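SUMO1 linked HERC2 ZZ domain (Small ubiquitin-related modifier 1,E3 ubiquitin-protein ligase HERC2) (Homo sapiens, PDB 6WW3) binds the N-terminal tail of SUMO1, here fused to it, and histone H3 through the zinc-binding ZZ domain of the E3 ubiquitin ligase HERC2. Local coordinates at residues 2-7 / 20-25; 9-14 / 33-38; 24-29 / 52-57. One frame throughout, in Å; residues are numbered along the deposited sequence.

Contact 1. Residues 2-7 / 20-25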
loop_
_atom_site.group_PDB
_atom_site.type_symbol
_atom_site.label_atom_id
_atom_site.label_comp_id
_atom_site.label_asym_id
_atom_site.label_seq_id
_atom_site.Cartn_x
_atom_site.Cartn_y
_atom_site.Cartn_z
ATOM N N ASP A 2 7.660 -7.147 14.041
ATOM C CA ASP A 2 7.076 -7.751 12.854
ATOM C C ASP A 2 6.545 -6.641 11.960
ATOM O O ASP A 2 5.742 -5.812 12.406
ATOM C CB ASP A 2 5.956 -8.721 13.277
ATOM C CG ASP A 2 5.391 -9.554 12.124
ATOM O OD1 ASP A 2 5.679 -9.283 10.948
ATOM O OD2 ASP A 2 4.637 -10.501 12.420
ATOM N N GLN A 3 6.988 -6.628 10.702
ATOM C CA GLN A 3 6.480 -5.638 9.760
ATOM C C GLN A 3 4.973 -5.759 9.610
ATOM O O GLN A 3 4.278 -4.745 9.491
ATOM C CB GLN A 3 7.164 -5.810 8.401
ATOM C CG GLN A 3 6.574 -4.980 7.256
ATOM C CD GLN A 3 6.699 -3.487 7.499
ATOM O OE1 GLN A 3 5.720 -2.756 7.425
ATOM N NE2 GLN A 3 7.897 -3.036 7.797
ATOM N N GLU A 4 4.450 -6.991 9.669
ATOM C CA GLU A 4 3.020 -7.233 9.511
ATOM C C GLU A 4 2.203 -6.544 10.594
ATOM O O GLU A 4 1.029 -6.234 10.364
ATOM C CB GLU A 4 2.746 -8.741 9.501
ATOM C CG GLU A 4 1.265 -9.126 9.315
ATOM C CD GLU A 4 0.782 -8.948 7.880
ATOM O OE1 GLU A 4 1.629 -8.782 6.973
ATOM O OE2 GLU A 4 -0.445 -8.970 7.650
ATOM N N ALA A 5 2.805 -6.277 11.757
ATOM C CA ALA A 5 2.129 -5.574 12.840
ATOM C C ALA A 5 2.034 -4.068 12.625
ATOM O O ALA A 5 1.193 -3.423 13.263
ATOM C CB ALA A 5 2.843 -5.841 14.170
ATOM N N LYS A 6 2.874 -3.489 11.766
ATOM C CA LYS A 6 2.805 -2.060 11.491
ATOM C C LYS A 6 1.478 -1.725 10.830
ATOM O O LYS A 6 1.032 -2.425 9.925
ATOM C CB LYS A 6 3.925 -1.631 10.536
ATOM C CG LYS A 6 5.367 -1.922 10.926
ATOM C CD LYS A 6 5.831 -1.289 12.224
ATOM C CE LYS A 6 7.297 -1.690 12.464
ATOM N NZ LYS A 6 7.757 -1.545 13.874
ATOM N N ILE A 7 0.853 -0.635 11.259
ATOM C CA ILE A 7 -0.348 -0.150 10.593
ATOM C C ILE A 7 -0.082 1.254 10.066
ATOM O O ILE A 7 0.751 1.996 10.592
ATOM C CB ILE A 7 -1.605 -0.157 11.499
ATOM C CG1 ILE A 7 -1.522 0.939 12.557
ATOM C CG2 ILE A 7 -1.811 -1.529 12.143
ATOM C CD1 ILE A 7 -2.847 1.596 12.820
ATOM N N PRO A 20 -7.035 -0.061 8.691
ATOM C CA PRO A 20 -5.908 0.567 7.994
ATOM C C PRO A 20 -5.033 -0.502 7.369
ATOM O O PRO A 20 -5.159 -1.666 7.782
ATOM C CB PRO A 20 -5.149 1.280 9.116
ATOM C CG PRO A 20 -5.398 0.388 10.314
ATOM C CD PRO A 20 -6.837 -0.072 10.151
ATOM N N ILE A 21 -4.204 -0.151 6.378
ATOM C CA ILE A 21 -3.243 -1.117 5.863
ATOM C C ILE A 21 -2.330 -1.554 7.003
ATOM O O ILE A 21 -1.790 -0.719 7.743
ATOM C CB ILE A 21 -2.433 -0.520 4.700
ATOM C CG1 ILE A 21 -3.345 -0.187 3.510
ATOM C CG2 ILE A 21 -1.307 -1.490 4.260
ATOM C CD1 ILE A 21 -2.601 0.172 2.257
ATOM N N ASN A 22 -2.158 -2.867 7.156
ATOM C CA ASN A 22 -1.103 -3.381 8.012
ATOM C C ASN A 22 -0.008 -3.999 7.141
ATOM O O ASN A 22 -0.265 -4.437 6.022
ATOM C CB ASN A 22 -1.639 -4.387 9.049
ATOM C CG ASN A 22 -2.155 -5.670 8.426
ATOM O OD1 ASN A 22 -3.273 -5.721 7.928
ATOM N ND2 ASN A 22 -1.331 -6.706 8.433
ATOM N N GLY A 23 1.224 -3.979 7.644
ATOM C CA GLY A 23 2.379 -4.356 6.857
ATOM C C GLY A 23 2.928 -3.190 6.051
ATOM O O GLY A 23 2.701 -2.017 6.367
ATOM N N SER A 24 3.678 -3.524 4.997
ATOM C CA SER A 24 4.210 -2.484 4.127
ATOM C C SER A 24 3.104 -1.911 3.251
ATOM O O SER A 24 2.229 -2.632 2.765
ATOM C CB SER A 24 5.351 -3.003 3.249
ATOM O OG SER A 24 6.494 -3.337 4.021
ATOM N N ARG A 25 3.153 -0.599 3.060
ATOM C CA ARG A 25 2.202 0.142 2.247
ATOM C C ARG A 25 2.846 0.503 0.913
ATOM O O ARG A 25 3.998 0.935 0.868
ATOM C CB ARG A 25 1.772 1.410 2.994
ATOM C CG ARG A 25 1.159 2.493 2.145
ATOM C CD ARG A 25 1.077 3.819 2.888
ATOM N NE ARG A 25 0.400 4.828 2.074
ATOM C CZ ARG A 25 0.331 6.124 2.347
ATOM N NH1 ARG A 25 0.904 6.616 3.433
ATOM N NH2 ARG A 25 -0.321 6.933 1.516
HETATM O O HOH W 1 -1.006 -7.126 5.143
#
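E4 and K6 grip the N22-G23 bend through their backbone carbonyls. K6 O accepts from G23 N at 2.8 Å, and E4 O from N22 ND2 at 3.1 Å, the latter on a lone pair in the carbonyl plane. N22 holds CG between its backbone N and carbonyl carbon (chi1 67°), which turns the amide toward the SUMO1-derived tail. The E4 chain, bent at chi2, brings its carboxylate nearly at right angles to this amide; OE2 forms a weak second bond with N22 ND2. On the other flank, the Q3 chain packs beside S24, its CG 3.6 Å from S24 OG. With an alanine here, S24 would probably lose this packing neighbour. I7, on the HERC2 side of the junction, sets CD1 3.8 Å from P20 CG and pairs with N22 in an antiparallel, non-hydrogen-bonded bridge. Behind the first shell, an Asx turn from D2 OD1 to E4 N steadies the 3-10 turn at 3-5, while H8 NE2 bonds G23 O and N56 receives S24 OG. Tail and domain are joined by engineering, so the contact is at most consistent with how the free tail would bind; it rests mainly on backbone carbonyls and one asparagine amide.

Contact 2. Residues 9-14 / 33-38. With ZN (zinc ion), chain C.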
loop_
_atom_site.group_PDB
_atom_site.type_symbol
_atom_site.label_atom_id
_atom_site.label_comp_id
_atom_site.label_asym_id
_atom_site.label_seq_id
_atom_site.Cartn_x
_atom_site.Cartn_y
_atom_site.Cartn_z
ATOM N N PRO A 9 -2.265 4.353 9.755
ATOM C CA PRO A 9 -3.584 4.906 10.078
ATOM C C PRO A 9 -4.101 5.777 8.945
ATOM O O PRO A 9 -3.346 6.512 8.303
ATOM C CB PRO A 9 -3.323 5.734 11.346
ATOM C CG PRO A 9 -2.059 5.186 11.913
ATOM C CD PRO A 9 -1.242 4.729 10.745
ATOM N N GLY A 10 -5.397 5.656 8.680
ATOM C CA GLY A 10 -6.040 6.460 7.661
ATOM C C GLY A 10 -5.808 6.024 6.230
ATOM O O GLY A 10 -6.319 6.683 5.318
ATOM N N VAL A 11 -5.095 4.923 5.999
ATOM C CA VAL A 11 -4.748 4.477 4.651
ATOM C C VAL A 11 -5.581 3.242 4.335
ATOM O O VAL A 11 -5.511 2.235 5.053
ATOM C CB VAL A 11 -3.242 4.185 4.522
ATOM C CG1 VAL A 11 -2.888 3.789 3.085
ATOM C CG2 VAL A 11 -2.441 5.386 4.948
ATOM N N THR A 12 -6.358 3.313 3.256
ATOM C CA THR A 12 -7.133 2.185 2.752
ATOM C C THR A 12 -6.384 1.560 1.580
ATOM O O THR A 12 -5.822 2.279 0.750
ATOM C CB THR A 12 -8.522 2.649 2.278
ATOM O OG1 THR A 12 -9.159 3.430 3.296
ATOM C CG2 THR A 12 -9.420 1.478 1.923
ATOM N N CYS A 13 -6.358 0.226 1.510
ATOM C CA CYS A 13 -5.875 -0.438 0.300
ATOM C C CYS A 13 -6.963 -0.397 -0.773
ATOM O O CYS A 13 -8.064 -0.915 -0.574
ATOM C CB CYS A 13 -5.466 -1.882 0.567
ATOM S SG CYS A 13 -5.100 -2.828 -0.958
ATOM N N ASP A 14 -6.660 0.204 -1.912
ATOM C CA ASP A 14 -7.665 0.301 -2.960
ATOM C C ASP A 14 -7.915 -1.016 -3.666
ATOM O O ASP A 14 -8.845 -1.087 -4.469
ATOM C CB ASP A 14 -7.261 1.365 -3.976
ATOM C CG ASP A 14 -7.258 2.749 -3.372
ATOM O OD1 ASP A 14 -8.347 3.234 -3.040
ATOM O OD2 ASP A 14 -6.175 3.348 -3.218
ATOM N N ASP A 33 -4.272 9.230 -5.520
ATOM C CA ASP A 33 -4.482 8.836 -4.132
ATOM C C ASP A 33 -4.736 7.333 -4.063
ATOM O O ASP A 33 -5.817 6.905 -3.664
ATOM C CB ASP A 33 -5.658 9.634 -3.549
ATOM C CG ASP A 33 -5.970 9.289 -2.096
ATOM O OD1 ASP A 33 -7.165 9.181 -1.799
ATOM O OD2 ASP A 33 -5.054 9.133 -1.261
ATOM N N PHE A 34 -3.760 6.520 -4.480
ATOM C CA PHE A 34 -3.968 5.087 -4.659
ATOM C C PHE A 34 -2.908 4.309 -3.890
ATOM O O PHE A 34 -1.710 4.544 -4.073
ATOM C CB PHE A 34 -3.939 4.711 -6.150
ATOM C CG PHE A 34 -4.357 3.279 -6.443
ATOM C CD1 PHE A 34 -3.490 2.223 -6.208
ATOM C CD2 PHE A 34 -5.617 3.004 -6.966
ATOM C CE1 PHE A 34 -3.875 0.903 -6.472
ATOM C CE2 PHE A 34 -6.008 1.699 -7.249
ATOM C CZ PHE A 34 -5.127 0.641 -6.998
ATOM N N ASP A 35 -3.353 3.357 -3.076
ATOM C CA ASP A 35 -2.472 2.548 -2.243
ATOM C C ASP A 35 -2.853 1.080 -2.353
ATOM O O ASP A 35 -4.022 0.742 -2.536
ATOM C CB ASP A 35 -2.525 2.980 -0.768
ATOM C CG ASP A 35 -2.175 4.446 -0.570
ATOM O OD1 ASP A 35 -3.089 5.292 -0.632
ATOM O OD2 ASP A 35 -0.993 4.751 -0.324
ATOM N N PHE A 36 -1.843 0.211 -2.242
ATOM C CA PHE A 36 -1.997 -1.239 -2.177
ATOM C C PHE A 36 -1.418 -1.759 -0.870
ATOM O O PHE A 36 -0.353 -1.311 -0.447
ATOM C CB PHE A 36 -1.231 -1.934 -3.308
ATOM C CG PHE A 36 -2.006 -2.116 -4.575
ATOM C CD1 PHE A 36 -3.376 -2.299 -4.559
ATOM C CD2 PHE A 36 -1.345 -2.143 -5.794
ATOM C CE1 PHE A 36 -4.073 -2.501 -5.734
ATOM C CE2 PHE A 36 -2.045 -2.342 -6.974
ATOM C CZ PHE A 36 -3.408 -2.521 -6.940
ATOM N N CYS A 37 -2.070 -2.743 -0.260
ATOM C CA CYS A 37 -1.338 -3.562 0.692
ATOM C C CYS A 37 -0.380 -4.475 -0.079
ATOM O O CYS A 37 -0.379 -4.511 -1.314
ATOM C CB CYS A 37 -2.290 -4.362 1.579
ATOM S SG CYS A 37 -3.091 -5.748 0.740
ATOM N N GLU A 38 0.471 -5.202 0.647
ATOM C CA GLU A 38 1.521 -5.945 -0.050
ATOM C C GLU A 38 0.946 -7.083 -0.884
ATOM O O GLU A 38 1.380 -7.297 -2.022
ATOM C CB GLU A 38 2.573 -6.472 0.928
ATOM C CG GLU A 38 3.696 -7.239 0.226
ATOM C CD GLU A 38 4.916 -7.474 1.105
ATOM O OE1 GLU A 38 5.019 -6.858 2.186
ATOM O OE2 GLU A 38 5.759 -8.304 0.722
HETATM ZN ZN ZN C . -5.138 -5.097 -0.401
HETATM O O HOH W 2 -7.940 5.632 -4.791
#
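C13 and C37 meet at a zinc ion, bound by C13 SG at 2.3 Å and by C37 SG at 2.4 Å; C16 and C40 complete this four-cysteine site of the ZZ finger. C13 SG, swung away from its own backbone N (chi1 171°), also accepts a nearly straight hydrogen bond from C37 N at 3.1 Å. Such N-H...S bonds to a zinc-bound thiolate probably spread its negative charge. The same sulfur stands at the edge of the F36 ring, 4.0 Å from CD1. This end of the contact is buried and fixed on several sides at once. Next to it the backbones join through D14 N, which donates to D35 O at 2.8 Å, and D14 OD2 returns the favour by taking D35 N at 2.8 Å, met nearly along its C-O axis. V11 CG1 packs on the buried D35 carboxylate group, whose OD2 is claimed by a salt bridge from R25. Toward D33 the contact opens to solvent. D14 CB rests over one face of the F34 ring, toward its rim, 3.5 Å from CE2, and a water bonded to D33 O reaches D14 OD1 only weakly. In the fold, residues 11-14 run at 87° to the direction of 33-37: I21 of strand 21-22 packs on V11, C13, D35 and C37, strand 25-28 bonds the far edge through F26 and C28, and C37 serves as N-cap of helix 38-43.

Contact 3. Residues 24-29 / 52-57. With ZN (zinc ion), chain D.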
loop_
_atom_site.group_PDB
_atom_site.type_symbol
_atom_site.label_atom_id
_atom_site.label_comp_id
_atom_site.label_asym_id
_atom_site.label_seq_id
_atom_site.Cartn_x
_atom_site.Cartn_y
_atom_site.Cartn_z
ATOM N N SER A 24 3.678 -3.524 4.997
ATOM C CA SER A 24 4.210 -2.484 4.127
ATOM C C SER A 24 3.104 -1.911 3.251
ATOM O O SER A 24 2.229 -2.632 2.765
ATOM C CB SER A 24 5.351 -3.003 3.249
ATOM O OG SER A 24 6.494 -3.337 4.021
ATOM N N ARG A 25 3.153 -0.599 3.060
ATOM C CA ARG A 25 2.202 0.142 2.247
ATOM C C ARG A 25 2.846 0.503 0.913
ATOM O O ARG A 25 3.998 0.935 0.868
ATOM C CB ARG A 25 1.772 1.410 2.994
ATOM C CG ARG A 25 1.159 2.493 2.145
ATOM C CD ARG A 25 1.077 3.819 2.888
ATOM N NE ARG A 25 0.400 4.828 2.074
ATOM C CZ ARG A 25 0.331 6.124 2.347
ATOM N NH1 ARG A 25 0.904 6.616 3.433
ATOM N NH2 ARG A 25 -0.321 6.933 1.516
ATOM N N PHE A 26 2.107 0.333 -0.175
ATOM C CA PHE A 26 2.622 0.654 -1.505
ATOM C C PHE A 26 1.769 1.761 -2.116
ATOM O O PHE A 26 0.642 1.511 -2.551
ATOM C CB PHE A 26 2.656 -0.583 -2.401
ATOM C CG PHE A 26 3.632 -1.630 -1.933
ATOM C CD1 PHE A 26 4.917 -1.679 -2.461
ATOM C CD2 PHE A 26 3.281 -2.531 -0.932
ATOM C CE1 PHE A 26 5.826 -2.628 -2.016
ATOM C CE2 PHE A 26 4.186 -3.479 -0.481
ATOM C CZ PHE A 26 5.460 -3.527 -1.035
ATOM N N LYS A 27 2.320 2.976 -2.174
ATOM C CA LYS A 27 1.611 4.131 -2.718
ATOM C C LYS A 27 1.997 4.344 -4.178
ATOM O O LYS A 27 3.183 4.422 -4.506
ATOM C CB LYS A 27 1.914 5.395 -1.911
ATOM C CG LYS A 27 1.211 6.650 -2.487
ATOM C CD LYS A 27 1.402 7.877 -1.593
ATOM C CE LYS A 27 0.841 9.153 -2.225
ATOM N NZ LYS A 27 -0.591 9.048 -2.648
ATOM N N CYS A 28 1.005 4.433 -5.051
ATOM C CA CYS A 28 1.300 4.700 -6.454
ATOM C C CYS A 28 1.825 6.116 -6.622
ATOM O O CYS A 28 1.246 7.063 -6.083
ATOM C CB CYS A 28 0.068 4.499 -7.331
ATOM S SG CYS A 28 0.489 4.681 -9.071
ATOM N N ARG A 29 2.925 6.264 -7.372
ATOM C CA ARG A 29 3.501 7.582 -7.631
ATOM C C ARG A 29 2.797 8.347 -8.740
ATOM O O ARG A 29 3.057 9.545 -8.903
ATOM C CB ARG A 29 4.991 7.457 -7.989
ATOM C CG ARG A 29 5.852 6.895 -6.855
ATOM C CD ARG A 29 7.317 6.693 -7.255
ATOM N NE ARG A 29 8.178 6.627 -6.068
ATOM C CZ ARG A 29 8.924 5.581 -5.722
ATOM N NH1 ARG A 29 9.660 5.631 -4.615
ATOM N NH2 ARG A 29 8.954 4.492 -6.478
ATOM N N PHE A 52 5.262 2.199 -7.821
ATOM C CA PHE A 52 4.841 2.350 -6.436
ATOM C C PHE A 52 6.029 2.641 -5.523
ATOM O O PHE A 52 7.114 2.083 -5.705
ATOM C CB PHE A 52 4.127 1.082 -5.957
ATOM C CG PHE A 52 2.761 0.893 -6.544
ATOM C CD1 PHE A 52 2.602 0.472 -7.861
ATOM C CD2 PHE A 52 1.637 1.135 -5.778
ATOM C CE1 PHE A 52 1.352 0.296 -8.398
ATOM C CE2 PHE A 52 0.368 0.957 -6.305
ATOM C CZ PHE A 52 0.223 0.538 -7.612
ATOM N N GLY A 53 5.808 3.480 -4.519
ATOM C CA GLY A 53 6.787 3.707 -3.471
ATOM C C GLY A 53 6.466 2.850 -2.264
ATOM O O GLY A 53 5.319 2.789 -1.819
ATOM N N ARG A 54 7.481 2.145 -1.765
ATOM C CA ARG A 54 7.286 1.309 -0.587
ATOM C C ARG A 54 7.414 2.147 0.680
ATOM O O ARG A 54 8.459 2.761 0.924
ATOM C CB ARG A 54 8.290 0.162 -0.546
ATOM C CG ARG A 54 8.014 -0.799 0.603
ATOM C CD ARG A 54 9.230 -1.687 0.872
ATOM N NE ARG A 54 9.210 -2.934 0.120
ATOM C CZ ARG A 54 8.956 -4.127 0.654
ATOM N NH1 ARG A 54 8.689 -4.236 1.949
ATOM N NH2 ARG A 54 8.965 -5.216 -0.106
ATOM N N ILE A 55 6.383 2.115 1.515
ATOM C CA ILE A 55 6.356 2.844 2.774
ATOM C C ILE A 55 6.150 1.802 3.862
ATOM O O ILE A 55 5.031 1.302 4.051
ATOM C CB ILE A 55 5.257 3.914 2.790
ATOM C CG1 ILE A 55 5.444 4.850 1.598
ATOM C CG2 ILE A 55 5.250 4.696 4.109
ATOM C CD1 ILE A 55 4.276 5.744 1.311
ATOM N N ASN A 56 7.225 1.450 4.576
ATOM C CA ASN A 56 7.110 0.383 5.568
ATOM C C ASN A 56 6.438 0.865 6.844
ATOM O O ASN A 56 5.829 0.059 7.557
ATOM C CB ASN A 56 8.483 -0.210 5.911
ATOM C CG ASN A 56 9.082 -1.001 4.769
ATOM O OD1 ASN A 56 8.403 -1.784 4.100
ATOM N ND2 ASN A 56 10.377 -0.839 4.573
ATOM N N GLU A 57 6.565 2.150 7.165
ATOM C CA GLU A 57 5.947 2.683 8.370
ATOM C C GLU A 57 5.619 4.157 8.169
ATOM O O GLU A 57 6.276 4.831 7.365
ATOM C CB GLU A 57 6.863 2.496 9.585
ATOM C CG GLU A 57 8.104 3.338 9.544
ATOM C CD GLU A 57 9.087 2.925 10.618
ATOM O OE1 GLU A 57 8.813 1.923 11.317
ATOM O OE2 GLU A 57 10.129 3.597 10.746
HETATM ZN ZN ZN D . -1.377 4.090 -10.317
#
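S24 and N56 open the antiparallel ladder of strands 25-28 and 52-55, part of the three-stranded sheet of the ZZ zinc finger. S24 OG is modelled 2.5 Å from N56 OD1, a hydrogen bond whose exact length is doubtful, and R54 NH1 donates a longer bond to N56 OD1, which lies in the plane of the R54 guanidinium. R25 and I55 form a hydrogen-bonded pair, with I55 N reaching R25 O at 2.7 Å. Their side chains run alongside each other, and I55 CD1 lies over one face of the R25 guanidinium, whose NE bridges to D35. F26 sits opposite R54 in a non-hydrogen-bonded pair: its CZ lies over the R54 guanidinium, 3.9 Å from R54 CZ, with the two planes steeply inclined at 68°, and its ring also stacks on F41. K27 repeats the backbone bonding with G53, and its CB touches I55 CD1. C28, with SG anti to the backbone N (chi1 -175°), directs that sulfur to a second zinc ion at 2.3 Å, where C31, H46 and H50 join it. C28 CB and SG lie over one face of the F52 ring, a CH-pi and sulfur-aromatic contact, while H46 and F41 meet the ring edge-to-face. R29 reaches extended across the start of the partner strand, one face of its guanidinium over G53, with R29 CZ 3.6 Å from G53 CA.

In the fold
Contacts 2 and 3 lie nearer the middle of the domain; contact 2 holds two cysteines of one zinc site and contact 3 one cysteine of the other. Contact 1 sits farther out, where the SUMO1-derived tail meets the surface. Contacts 2 and 3 reach the same sheet, F36 N bonding to F26 O and the F36 and F52 rings meeting between them. Contact 1 shares S24 and R25 with contact 3, and R25 ties both to contact 2. Chemistry follows position: metal-bound sulfur and a loop-to-strand backbone exchange in contact 2, a regular strand ladder with aromatic packing in contact 3, and carbonyl, amide and carboxylate groups with little apolar packing in contact 1.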